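Local coordinates for protein DegT/DnrJ/EryC1/StrS aminotransferase (Brucella abortus 2308, PDB 4QGR) that probably acts as a pyridoxal-phosphate-dependent aminotransferase of the DegT/DnrJ/EryC1/StrS family, transferring amino groups with the help of its bound cofactor, at residues I142-N154 and L287-S299. Sequence-based numbering, arbitrary orientation.
Sequences IPVDLFGLAASYN and LPAGNRSAWAQYS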
ATOM      1  N   ILE A 142      19.604  -5.617  -6.357  1.00 11.48           N
ATOM      2  CA  ILE A 142      18.679  -6.087  -5.323  1.00 11.36           C
ATOM      3  C   ILE A 142      18.881  -7.581  -5.096  1.00 11.25           C
ATOM      4  O   ILE A 142      18.123  -8.412  -5.612  1.00 10.76           O
ATOM      5  CB  ILE A 142      17.182  -5.777  -5.582  1.00 11.81           C
ATOM      6  CG1 ILE A 142      16.981  -4.335  -6.019  1.00 12.47           C
ATOM      7  CG2 ILE A 142      16.339  -6.108  -4.339  1.00 11.65           C
ATOM      8  CD1 ILE A 142      15.535  -3.922  -6.306  1.00 12.41           C
ATOM      9  N   PRO A 143      19.890  -7.910  -4.278  1.00 11.54           N
ATOM     10  CA  PRO A 143      20.004  -9.291  -3.871  1.00 12.05           C
ATOM     11  C   PRO A 143      18.826  -9.679  -2.980  1.00 11.89           C
ATOM     12  O   PRO A 143      18.285  -8.826  -2.246  1.00 12.26           O
ATOM     13  CB  PRO A 143      21.320  -9.333  -3.083  1.00 12.13           C
ATOM     14  CG  PRO A 143      21.977  -8.024  -3.312  1.00 12.40           C
ATOM     15  CD  PRO A 143      20.836  -7.061  -3.562  1.00 11.65           C
ATOM     16  N   VAL A 144      18.462 -10.964  -3.028  1.00 11.47           N
ATOM     17  CA  VAL A 144      17.395 -11.507  -2.175  1.00 10.70           C
ATOM     18  C   VAL A 144      17.974 -12.511  -1.214  1.00 10.87           C
ATOM     19  O   VAL A 144      18.817 -13.328  -1.594  1.00 10.93           O
ATOM     20  CB  VAL A 144      16.299 -12.179  -3.029  1.00 10.23           C
ATOM     21  CG1 VAL A 144      15.219 -12.759  -2.154  1.00 10.51           C
ATOM     22  CG2 VAL A 144      15.721 -11.166  -4.025  1.00 10.48           C
ATOM     23  N   ASP A 145      17.529 -12.450   0.034  1.00 10.30           N
ATOM     24  CA  ASP A 145      17.903 -13.458   0.983  1.00 11.05           C
ATOM     25  C   ASP A 145      16.881 -14.576   0.873  1.00 11.03           C
ATOM     26  O   ASP A 145      15.947 -14.630   1.641  1.00 11.75           O
ATOM     27  CB  ASP A 145      17.890 -12.899   2.390  1.00 10.82           C
ATOM     28  CG  ASP A 145      18.810 -11.717   2.565  1.00 11.06           C
ATOM     29  OD1 ASP A 145      19.888 -11.679   1.915  1.00 11.97           O
ATOM     30  OD2 ASP A 145      18.459 -10.812   3.374  1.00 11.42           O
ATOM     31  N   LEU A 146      17.009 -15.456  -0.123  1.00 11.15           N
ATOM     32  CA  LEU A 146      15.890 -16.334  -0.460  1.00 11.15           C
ATOM     33  C   LEU A 146      15.686 -17.379   0.617  1.00 10.80           C
ATOM     34  O   LEU A 146      16.622 -17.973   1.076  1.00 11.29           O
ATOM     35  CB  LEU A 146      16.060 -16.996  -1.840  1.00 11.40           C
ATOM     36  CG  LEU A 146      14.770 -17.527  -2.469  1.00 12.05           C
ATOM     37  CD1 LEU A 146      13.790 -16.392  -2.766  1.00 12.99           C
ATOM     38  CD2 LEU A 146      15.010 -18.301  -3.754  1.00 12.30           C
ATOM     39  N   PHE A 147      14.445 -17.607   0.996  1.00 11.03           N
ATOM     40  CA  PHE A 147      14.045 -18.634   2.002  1.00 11.06           C
ATOM     41  C   PHE A 147      14.593 -18.381   3.388  1.00 11.77           C
ATOM     42  O   PHE A 147      14.494 -19.241   4.263  1.00 12.06           O
ATOM     43  CB  PHE A 147      14.379 -20.087   1.554  1.00 11.43           C
ATOM     44  CG  PHE A 147      13.817 -20.461   0.186  1.00 11.06           C
ATOM     45  CD1 PHE A 147      12.570 -20.014  -0.246  1.00 10.59           C
ATOM     46  CD2 PHE A 147      14.556 -21.235  -0.666  1.00 11.22           C
ATOM     47  CE1 PHE A 147      12.067 -20.378  -1.495  1.00 10.70           C
ATOM     48  CE2 PHE A 147      14.036 -21.615  -1.936  1.00 11.23           C
ATOM     49  CZ  PHE A 147      12.783 -21.187  -2.342  1.00 10.50           C
ATOM     50  N   GLY A 148      15.164 -17.197   3.573  1.00 11.41           N
ATOM     51  CA  GLY A 148      15.730 -16.810   4.896  1.00 11.96           C
ATOM     52  C   GLY A 148      17.210 -16.803   5.012  1.00 12.20           C
ATOM     53  O   GLY A 148      17.757 -16.380   6.057  1.00 12.30           O
ATOM     54  N   LEU A 149      17.905 -17.214   3.938  1.00 12.77           N
ATOM     55  CA  LEU A 149      19.347 -17.381   3.946  1.00 13.48           C
ATOM     56  C   LEU A 149      20.021 -16.143   3.357  1.00 13.78           C
ATOM     57  O   LEU A 149      19.691 -15.758   2.233  1.00 12.64           O
ATOM     58  CB  LEU A 149      19.713 -18.586   3.092  1.00 14.88           C
ATOM     59  CG  LEU A 149      21.213 -18.968   2.973  1.00 16.29           C
ATOM     60  CD1 LEU A 149      21.724 -19.350   4.334  1.00 16.89           C
ATOM     61  CD2 LEU A 149      21.379 -20.094   1.947  1.00 16.93           C
ATOM     62  N   ALA A 150      20.973 -15.534   4.095  1.00 13.57           N
ATOM     63  CA  ALA A 150      21.581 -14.296   3.629  1.00 13.93           C
ATOM     64  C   ALA A 150      22.383 -14.522   2.339  1.00 13.41           C
ATOM     65  O   ALA A 150      23.108 -15.526   2.195  1.00 13.31           O
ATOM     66  CB  ALA A 150      22.498 -13.682   4.683  1.00 15.07           C
ATOM     67  N   ALA A 151      22.222 -13.593   1.415  1.00 13.22           N
ATOM     68  CA  ALA A 151      23.005 -13.564   0.171  1.00 13.31           C
ATOM     69  C   ALA A 151      24.477 -13.214   0.463  1.00 14.28           C
ATOM     70  O   ALA A 151      24.858 -12.874   1.604  1.00 13.93           O
ATOM     71  CB  ALA A 151      22.391 -12.562  -0.804  1.00 12.93           C
ATOM     72  N   SER A 152      25.299 -13.237  -0.578  1.00 14.88           N
ATOM     73  CA  SER A 152      26.745 -13.095  -0.393  1.00 16.62           C
ATOM     74  C   SER A 152      27.182 -11.658  -0.421  1.00 16.20           C
ATOM     75  O   SER A 152      27.754 -11.221  -1.409  1.00 16.12           O
ATOM     76  CB  SER A 152      27.497 -13.901  -1.432  1.00 18.75           C
ATOM     77  OG  SER A 152      27.294 -15.269  -1.154  1.00 22.83           O
ATOM     78  N   TYR A 153      26.882 -10.913   0.641  1.00 15.19           N
ATOM     79  CA  TYR A 153      26.981  -9.449   0.590  1.00 15.47           C
ATOM     80  C   TYR A 153      28.410  -8.914   0.447  1.00 16.13           C
ATOM     81  O   TYR A 153      28.576  -7.836  -0.139  1.00 16.09           O
ATOM     82  CB  TYR A 153      26.253  -8.781   1.791  1.00 15.08           C
ATOM     83  CG  TYR A 153      24.774  -8.946   1.583  1.00 14.47           C
ATOM     84  CD1 TYR A 153      24.110  -8.154   0.640  1.00 14.65           C
ATOM     85  CD2 TYR A 153      24.052  -9.912   2.261  1.00 14.46           C
ATOM     86  CE1 TYR A 153      22.755  -8.315   0.377  1.00 13.77           C
ATOM     87  CE2 TYR A 153      22.687 -10.087   1.994  1.00 14.26           C
ATOM     88  CZ  TYR A 153      22.061  -9.291   1.039  1.00 13.92           C
ATOM     89  OH  TYR A 153      20.713  -9.448   0.691  1.00 13.91           O
ATOM     90  N   ASN A 154      29.411  -9.633   0.933  1.00 16.32           N
ATOM     91  CA  ASN A 154      30.790  -9.086   0.793  1.00 18.46           C
ATOM     92  C   ASN A 154      31.204  -9.056  -0.652  1.00 17.05           C
ATOM     93  O   ASN A 154      31.655  -8.027  -1.135  1.00 15.90           O
ATOM     94  CB  ASN A 154      31.797  -9.846   1.616  1.00 21.51           C
ATOM     95  CG  ASN A 154      31.432  -9.856   3.074  1.00 26.59           C
ATOM     96  OD1 ASN A 154      30.766  -8.941   3.587  1.00 31.08           O
ATOM     97  ND2 ASN A 154      31.790 -10.925   3.739  1.00 32.32           N
ATOM     98  N   LEU A 287      23.241 -25.284   6.054  1.00 25.96           N
ATOM     99  CA  LEU A 287      23.471 -23.992   6.657  1.00 26.97           C
ATOM    100  C   LEU A 287      24.964 -23.795   6.666  1.00 26.71           C
ATOM    101  O   LEU A 287      25.664 -24.521   7.342  1.00 26.25           O
ATOM    102  CB  LEU A 287      22.995 -23.962   8.097  1.00 27.76           C
ATOM    103  CG  LEU A 287      21.648 -23.383   8.408  1.00 29.14           C
ATOM    104  CD1 LEU A 287      21.468 -23.488   9.917  1.00 31.13           C
ATOM    105  CD2 LEU A 287      21.517 -21.932   7.913  1.00 28.53           C
ATOM    106  N   PRO A 288      25.457 -22.825   5.904  1.00 25.46           N
ATOM    107  CA  PRO A 288      26.906 -22.603   5.959  1.00 25.36           C
ATOM    108  C   PRO A 288      27.356 -22.116   7.339  1.00 25.04           C
ATOM    109  O   PRO A 288      26.590 -21.481   8.054  1.00 23.27           O
ATOM    110  CB  PRO A 288      27.152 -21.527   4.896  1.00 25.07           C
ATOM    111  CG  PRO A 288      25.917 -21.480   4.076  1.00 25.72           C
ATOM    112  CD  PRO A 288      24.789 -21.925   4.956  1.00 25.04           C
ATOM    113  N   ALA A 289      28.592 -22.462   7.715  1.00 24.91           N
ATOM    114  CA  ALA A 289      29.195 -21.971   8.962  1.00 24.42           C
ATOM    115  C   ALA A 289      28.912 -20.478   9.135  1.00 22.24           C
ATOM    116  O   ALA A 289      28.965 -19.780   8.160  1.00 22.00           O
ATOM    117  CB  ALA A 289      30.710 -22.207   8.925  1.00 24.76           C
ATOM    118  N   GLY A 290      28.651 -20.015  10.359  1.00 21.22           N
ATOM    119  CA  GLY A 290      28.460 -18.605  10.639  1.00 20.96           C
ATOM    120  C   GLY A 290      27.088 -18.036  10.273  1.00 20.71           C
ATOM    121  O   GLY A 290      26.848 -16.841  10.467  1.00 20.92           O
ATOM    122  N   ASN A 291      26.192 -18.867   9.738  1.00 18.99           N
ATOM    123  CA  ASN A 291      24.867 -18.413   9.346  1.00 18.25           C
ATOM    124  C   ASN A 291      23.784 -18.997  10.206  1.00 17.51           C
ATOM    125  O   ASN A 291      23.857 -20.154  10.631  1.00 19.11           O
ATOM    126  CB  ASN A 291      24.536 -18.779   7.881  1.00 18.76           C
ATOM    127  CG  ASN A 291      25.260 -17.874   6.876  1.00 19.06           C
ATOM    128  OD1 ASN A 291      24.694 -16.957   6.289  1.00 18.32           O
ATOM    129  ND2 ASN A 291      26.540 -18.125   6.713  1.00 20.62           N
ATOM    130  N   ARG A 292      22.771 -18.185  10.430  1.00 16.56           N
ATOM    131  CA  ARG A 292      21.443 -18.647  10.821  1.00 15.94           C
ATOM    132  C   ARG A 292      20.468 -18.174   9.756  1.00 15.38           C
ATOM    133  O   ARG A 292      20.481 -17.006   9.379  1.00 15.21           O
ATOM    134  CB  ARG A 292      21.075 -18.109  12.206  1.00 16.49           C
ATOM    135  CG  ARG A 292      19.777 -18.700  12.736  1.00 16.25           C
ATOM    136  CD  ARG A 292      19.444 -18.177  14.142  1.00 17.15           C
ATOM    137  NE  ARG A 292      18.929 -16.804  14.195  1.00 16.48           N
ATOM    138  CZ  ARG A 292      18.727 -16.111  15.326  1.00 16.74           C
ATOM    139  NH1 ARG A 292      18.985 -16.653  16.511  1.00 18.17           N
ATOM    140  NH2 ARG A 292      18.245 -14.870  15.274  1.00 16.69           N
ATOM    141  N   SER A 293      19.679 -19.107   9.209  1.00 14.88           N
ATOM    142  CA  SER A 293      18.615 -18.746   8.279  1.00 14.00           C
ATOM    143  C   SER A 293      17.318 -18.448   9.042  1.00 14.02           C
ATOM    144  O   SER A 293      17.055 -19.031  10.115  1.00 13.82           O
ATOM    145  CB  SER A 293      18.356 -19.917   7.302  1.00 13.86           C
ATOM    146  OG  SER A 293      17.256 -19.576   6.452  1.00 12.38           O
ATOM    147  N   ALA A 294      16.503 -17.525   8.517  1.00 13.65           N
ATOM    148  CA  ALA A 294      15.169 -17.354   9.034  1.00 13.57           C
ATOM    149  C   ALA A 294      14.251 -18.524   8.653  1.00 13.66           C
ATOM    150  O   ALA A 294      13.197 -18.665   9.256  1.00 12.91           O
ATOM    151  CB  ALA A 294      14.560 -16.063   8.560  1.00 13.20           C
ATOM    152  N   TRP A 295      14.673 -19.391   7.715  1.00 13.79           N
ATOM    153  CA  TRP A 295      13.820 -20.533   7.285  1.00 14.25           C
ATOM    154  C   TRP A 295      12.404 -20.099   6.978  1.00 13.89           C
ATOM    155  O   TRP A 295      11.449 -20.746   7.394  1.00 14.62           O
ATOM    156  CB  TRP A 295      13.824 -21.657   8.323  1.00 14.99           C
ATOM    157  CG  TRP A 295      15.231 -22.235   8.484  1.00 15.10           C
ATOM    158  CD1 TRP A 295      16.056 -22.086   9.552  1.00 15.68           C
ATOM    159  CD2 TRP A 295      15.939 -22.984   7.524  1.00 15.15           C
ATOM    160  NE1 TRP A 295      17.251 -22.719   9.323  1.00 16.66           N
ATOM    161  CE2 TRP A 295      17.197 -23.282   8.071  1.00 15.96           C
ATOM    162  CE3 TRP A 295      15.616 -23.497   6.261  1.00 15.10           C
ATOM    163  CZ2 TRP A 295      18.144 -24.031   7.393  1.00 16.64           C
ATOM    164  CZ3 TRP A 295      16.602 -24.222   5.565  1.00 15.78           C
ATOM    165  CH2 TRP A 295      17.826 -24.494   6.139  1.00 15.93           C
ATOM    166  N   ALA A 296      12.250 -19.037   6.200  1.00 12.77           N
ATOM    167  CA  ALA A 296      10.951 -18.715   5.666  1.00 12.40           C
ATOM    168  C   ALA A 296      10.358 -19.909   4.952  1.00 12.44           C
ATOM    169  O   ALA A 296       9.142 -20.128   4.988  1.00 12.99           O
ATOM    170  CB  ALA A 296      11.064 -17.541   4.738  1.00 12.52           C
ATOM    171  N   GLN A 297      11.214 -20.680   4.273  1.00 12.59           N
ATOM    172  CA  GLN A 297      10.842 -21.971   3.700  1.00 12.41           C
ATOM    173  C   GLN A 297      12.000 -22.947   3.918  1.00 12.86           C
ATOM    174  O   GLN A 297      13.185 -22.532   3.969  1.00 12.95           O
ATOM    175  CB  GLN A 297      10.587 -21.896   2.169  1.00 12.78           C
ATOM    176  CG  GLN A 297       9.567 -20.831   1.783  1.00 13.60           C
ATOM    177  CD  GLN A 297       8.161 -21.104   2.222  1.00 14.37           C
ATOM    178  OE1 GLN A 297       7.819 -22.242   2.538  1.00 15.75           O
ATOM    179  NE2 GLN A 297       7.298 -20.048   2.188  1.00 13.95           N
ATOM    180  N   TYR A 298      11.660 -24.232   3.962  1.00 12.68           N
ATOM    181  CA  TYR A 298      12.630 -25.322   4.068  1.00 12.86           C
ATOM    182  C   TYR A 298      12.537 -26.052   2.732  1.00 13.07           C
ATOM    183  O   TYR A 298      11.565 -26.760   2.466  1.00 12.86           O
ATOM    184  CB  TYR A 298      12.336 -26.245   5.234  1.00 13.52           C
ATOM    185  CG  TYR A 298      13.367 -27.368   5.290  1.00 13.55           C
ATOM    186  CD1 TYR A 298      13.178 -28.547   4.559  1.00 14.51           C
ATOM    187  CD2 TYR A 298      14.562 -27.192   5.931  1.00 13.69           C
ATOM    188  CE1 TYR A 298      14.156 -29.563   4.554  1.00 14.74           C
ATOM    189  CE2 TYR A 298      15.550 -28.197   5.920  1.00 14.47           C
ATOM    190  CZ  TYR A 298      15.341 -29.361   5.205  1.00 14.88           C
ATOM    191  OH  TYR A 298      16.295 -30.371   5.189  1.00 16.56           O
ATOM    192  N   SER A 299      13.508 -25.788   1.859  1.00 13.29           N
ATOM    193  CA  SER A 299      13.437 -26.188   0.473  1.00 13.08           C
ATOM    194  C   SER A 299      14.482 -27.249   0.117  1.00 13.82           C
ATOM    195  O   SER A 299      15.699 -26.998   0.244  1.00 14.48           O
ATOM    196  CB  SER A 299      13.609 -24.970  -0.419  1.00 13.06           C
ATOM    197  OG  SER A 299      12.539 -24.024  -0.235  1.00 12.12           O
TER
HETATM  198  O   HOH W   1      21.907 -16.498   6.692  1.00 15.40           O
HETATM  199  O   HOH W   2      25.139 -16.446   3.800  1.00 27.73           O
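The ring of F147 is pressed against Q297 and S299. S299 places OG over one face, offset toward the rim and 3.3 Å from F147 CE2; that hydroxyl is also hydrogen-bonded to S355 OG, so a small polar residue can lie on the ring with its oxygen satisfied. L146 CG covers the opposite face. Q297 comes obliquely, its CB 3.6 Å from F147 CD1, and its bent chain carries the amide away, that plane 83° from the ring. F147 CG lies anti to the carbonyl carbon (chi1 -54°), which sets the ring beside Q297 and S299. The carbonyl F147 O lies 3.4 Å from W295 CA.

G148 fits where the chains come closest: a beta carbon would collide with S293 OG and the backbone of A294 and W295. Its carbonyl O accepts from A294 N at 3.0 Å, the donor lying above the carbonyl plane. S293 OG, anti to its own N (chi1 177°), takes the N-H of W295 in an ST turn (2.9 Å). S293 OG also sits against the G148 peptide, 3.1 Å from G148 C. In this fold type I PLP enzyme, the contact joins the loop after central-sheet strand 137-141 to the linker following long helix 247-278, beside the cofactor, which touches V144; PLP-binding Q173 accepts from F147 N.

Farther along, L149 CD1 meets P288 CD at 4.1 Å, two compact apolar groups at the more exposed margin. N291 suits its place through OD1, which meets two waters, one donating to A150 O as well, the other taking the N-H of A150, while its ND2 donates to A289 O.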